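Local atomic coordinates of CSOR (Streptomyces lividans, PDB entry 4ADZ), a protein that senses copper and, as a CsoR-family repressor, probably binds operator DNA in its copper-free form to hold copper-response genes in check. Residues R66-M71 / T83-S88. Sequence-based numbering, arbitrary orientation.
Sequences RGLQRM and TQVSAS. With SO4 (sulfate ion), chain D; SO4 (sulfate ion), chain F.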
ATOM      1  N   ARG A  66     -19.389   5.233   9.642  1.00 12.86           N
ATOM      2  CA  ARG A  66     -20.228   5.748  10.703  1.00 13.19           C
ATOM      3  C   ARG A  66     -19.655   5.388  12.062  1.00 13.66           C
ATOM      4  O   ARG A  66     -19.685   6.213  12.983  1.00 14.59           O
ATOM      5  CB  ARG A  66     -21.681   5.248  10.567  1.00 13.83           C
ATOM      6  CG  ARG A  66     -22.374   5.922   9.375  1.00 15.35           C
ATOM      7  CD  ARG A  66     -23.897   5.719   9.381  1.00 17.57           C
ATOM      8  NE  ARG A  66     -24.208   4.326   9.444  1.00 17.97           N
ATOM      9  CZ  ARG A  66     -24.431   3.514   8.402  1.00 17.01           C
ATOM     10  NH1 ARG A  66     -24.454   3.954   7.196  1.00 18.19           N
ATOM     11  NH2 ARG A  66     -24.650   2.261   8.614  1.00 21.39           N
ATOM     12  N   GLY A  67     -19.193   4.154  12.187  1.00 13.20           N
ATOM     13  CA  GLY A  67     -18.433   3.693  13.352  1.00 14.04           C
ATOM     14  C   GLY A  67     -17.228   4.531  13.702  1.00 13.63           C
ATOM     15  O   GLY A  67     -17.031   4.916  14.880  1.00 13.34           O
ATOM     16  N   LEU A  68     -16.425   4.874  12.701  1.00 12.47           N
ATOM     17  CA  LEU A  68     -15.328   5.788  12.915  1.00 12.42           C
ATOM     18  C   LEU A  68     -15.777   7.143  13.464  1.00 13.57           C
ATOM     19  O   LEU A  68     -15.118   7.738  14.339  1.00 11.80           O
ATOM     20  CB  LEU A  68     -14.547   6.027  11.613  1.00 12.19           C
ATOM     21  CG  LEU A  68     -13.689   4.855  11.165  1.00 11.89           C
ATOM     22  CD1 LEU A  68     -13.214   5.124   9.724  1.00 12.21           C
ATOM     23  CD2 LEU A  68     -12.561   4.626  12.179  1.00 12.94           C
ATOM     24  N   GLN A  69     -16.874   7.686  12.929  1.00 12.83           N
ATOM     25  CA  GLN A  69     -17.352   8.993  13.433  1.00 15.38           C
ATOM     26  C   GLN A  69     -17.747   8.914  14.902  1.00 15.19           C
ATOM     27  O   GLN A  69     -17.422   9.820  15.657  1.00 17.32           O
ATOM     28  CB  GLN A  69     -18.555   9.474  12.595  1.00 16.94           C
ATOM     29  CG  GLN A  69     -18.142   9.671  11.139  1.00 20.46           C
ATOM     30  CD  GLN A  69     -19.305   9.931  10.175  1.00 28.74           C
ATOM     31  OE1 GLN A  69     -20.043   9.004   9.830  1.00 34.64           O
ATOM     32  NE2 GLN A  69     -19.448  11.167   9.708  1.00 25.18           N
ATOM     33  N   ARG A  70     -18.441   7.855  15.266  1.00 14.66           N
ATOM     34  CA  ARG A  70     -18.856   7.619  16.662  1.00 16.41           C
ATOM     35  C   ARG A  70     -17.622   7.453  17.546  1.00 15.29           C
ATOM     36  O   ARG A  70     -17.590   7.957  18.678  1.00 16.02           O
ATOM     37  CB  ARG A  70     -19.740   6.408  16.822  1.00 17.98           C
ATOM     38  CG  ARG A  70     -21.142   6.645  16.238  1.00 19.07           C
ATOM     39  CD  ARG A  70     -22.099   5.569  16.692  1.00 21.18           C
ATOM     40  NE  ARG A  70     -21.748   4.248  16.209  1.00 21.87           N
ATOM     41  CZ  ARG A  70     -22.067   3.749  15.018  1.00 21.45           C
ATOM     42  NH1 ARG A  70     -22.797   4.444  14.116  1.00 20.94           N
ATOM     43  NH2 ARG A  70     -21.729   2.507  14.761  1.00 24.22           N
ATOM     44  N   MET A  71     -16.597   6.777  17.059  1.00 14.58           N
ATOM     45  CA  MET A  71     -15.370   6.618  17.886  1.00 13.95           C
ATOM     46  C   MET A  71     -14.703   7.933  18.136  1.00 14.94           C
ATOM     47  O   MET A  71     -14.229   8.211  19.263  1.00 15.82           O
ATOM     48  CB  MET A  71     -14.385   5.654  17.212  1.00 14.21           C
ATOM     49  CG  MET A  71     -14.837   4.236  17.209  1.00 14.83           C
ATOM     50  SD  MET A  71     -13.872   3.187  16.039  1.00 17.48           S
ATOM     51  CE  MET A  71     -12.665   2.506  17.132  1.00 18.57           C
ATOM     52  N   THR A  83      -7.037   0.976  13.977  1.00 11.33           N
ATOM     53  CA  THR A  83      -7.390  -0.370  13.625  1.00 11.80           C
ATOM     54  C   THR A  83      -8.652  -0.457  12.728  1.00 12.39           C
ATOM     55  O   THR A  83      -8.704  -1.228  11.747  1.00 13.54           O
ATOM     56  CB  THR A  83      -7.557  -1.236  14.901  1.00 12.48           C
ATOM     57  OG1 THR A  83      -6.311  -1.241  15.573  1.00 11.75           O
ATOM     58  CG2 THR A  83      -7.985  -2.702  14.579  1.00 12.87           C
ATOM     59  N   GLN A  84      -9.677   0.316  13.081  1.00 12.20           N
ATOM     60  CA  GLN A  84     -10.923   0.368  12.320  1.00 13.23           C
ATOM     61  C   GLN A  84     -10.691   1.078  10.957  1.00 11.54           C
ATOM     62  O   GLN A  84     -11.316   0.672   9.974  1.00 13.20           O
ATOM     63  CB  GLN A  84     -11.959   1.138  13.114  1.00 14.94           C
ATOM     64  CG  GLN A  84     -13.270   1.391  12.415  1.00 18.65           C
ATOM     65  CD  GLN A  84     -14.216   0.231  12.365  1.00 26.31           C
ATOM     66  OE1 GLN A  84     -13.887  -0.949  12.743  1.00 24.42           O
ATOM     67  NE2 GLN A  84     -15.483   0.568  11.934  1.00 27.76           N
ATOM     68  N   VAL A  85      -9.821   2.085  10.913  1.00 11.18           N
ATOM     69  CA  VAL A  85      -9.472   2.734   9.615  1.00 11.78           C
ATOM     70  C   VAL A  85      -8.886   1.654   8.687  1.00 13.16           C
ATOM     71  O   VAL A  85      -9.236   1.553   7.465  1.00 11.64           O
ATOM     72  CB  VAL A  85      -8.561   3.946   9.712  1.00 11.69           C
ATOM     73  CG1 VAL A  85      -8.024   4.465   8.306  1.00 13.62           C
ATOM     74  CG2 VAL A  85      -9.230   5.100  10.514  1.00 11.15           C
ATOM     75  N   SER A  86      -7.978   0.827   9.206  1.00 13.47           N
ATOM     76  CA  SER A  86      -7.286  -0.153   8.398  1.00 14.89           C
ATOM     77  C   SER A  86      -8.281  -1.203   7.934  1.00 16.07           C
ATOM     78  O   SER A  86      -8.262  -1.628   6.763  1.00 16.76           O
ATOM     79  CB  SER A  86      -6.106  -0.771   9.220  1.00 16.58           C
ATOM     80  OG  SER A  86      -5.081   0.203   9.370  1.00 18.91           O
ATOM     81  N   ALA A  87      -9.222  -1.590   8.787  1.00 13.55           N
ATOM     82  CA  ALA A  87     -10.244  -2.493   8.370  1.00 13.93           C
ATOM     83  C   ALA A  87     -11.090  -1.916   7.216  1.00 12.22           C
ATOM     84  O   ALA A  87     -11.461  -2.684   6.312  1.00 13.74           O
ATOM     85  CB  ALA A  87     -11.141  -2.937   9.517  1.00 14.49           C
ATOM     86  N   SER A  88     -11.423  -0.648   7.297  1.00 12.34           N
ATOM     87  CA  SER A  88     -12.249   0.005   6.251  1.00 12.91           C
ATOM     88  C   SER A  88     -11.477   0.141   4.945  1.00 12.90           C
ATOM     89  O   SER A  88     -12.008  -0.123   3.876  1.00 12.02           O
ATOM     90  CB  SER A  88     -12.703   1.363   6.724  1.00 14.05           C
ATOM     91  OG  SER A  88     -13.398   1.215   7.959  1.00 16.44           O
TER
HETATM   92  S   SO4 D1135     -25.401   2.481  12.534  1.00 34.15           S
HETATM   93  O1  SO4 D1135     -24.151   3.070  11.960  1.00 31.24           O
HETATM   94  O2  SO4 D1135     -26.020   3.679  13.155  1.00 38.50           O
HETATM   95  O3  SO4 D1135     -25.113   1.456  13.577  1.00 40.60           O
HETATM   96  O4  SO4 D1135     -26.128   1.808  11.483  1.00 35.65           O
HETATM   97  S   SO4 F1137     -25.480   7.267   6.267  0.50 22.55           S
HETATM   98  O1  SO4 F1137     -24.515   6.196   6.494  0.50 24.77           O
HETATM   99  O2  SO4 F1137     -24.891   8.518   6.820  0.50 27.27           O
HETATM  100  O3  SO4 F1137     -26.797   7.023   6.898  0.50 24.04           O
HETATM  101  O4  SO4 F1137     -25.708   7.396   4.800  0.50 27.57           O
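The antiparallel helical hairpin of the CsoR subunit, formed by helices 48-73 and 78-114, is clasped near its turn by L68 and Q84, a good example of an amide side chain doing apolar and polar work at once. The two short helical segments run at 168° to each other with their axes 10.2 Å apart. Placing CG anti to the backbone N (chi1 175°) sends the Q84 side chain across toward L68 CD2, and the bend at chi2 (78°) swings the amide toward Q64 O. L68 CD2 sits 3.3 Å from Q84 CG, a tight methyl-to-methylene contact, and the same methyl packs 3.8 Å from V85 CG2. Beyond this contact, Q84 NE2 donates a hydrogen bond to Q64 O, one turn before L68 on helix 48-73; G67, lacking a side chain, leaves room for that amide. On the side nearer the turn, M71 SD rests 4.1 Å from Q84 CB. In the all-helical fold of this repressor family, such hairpins associate between subunits, and here L68 also packs on L58 of the second subunit, and V85 on F95 of that subunit. Deeper in the hairpin, S88 OG donates to Q84 O at 2.9 Å; this carbonyl also accepts S88 N from the opposite face of its plane. The outer surface of segment 66-71 has a different chemistry. R66 NE bonds O1 of the chain D sulfate at 2.8 Å, nearly straight at 172° and in the guanidinium plane, and R70 NH1 reaches the same oxygen at 2.9 Å. Two arginines one helical turn apart thus converge on a single oxygen of a sulfate that probably comes from the crystallisation liquor.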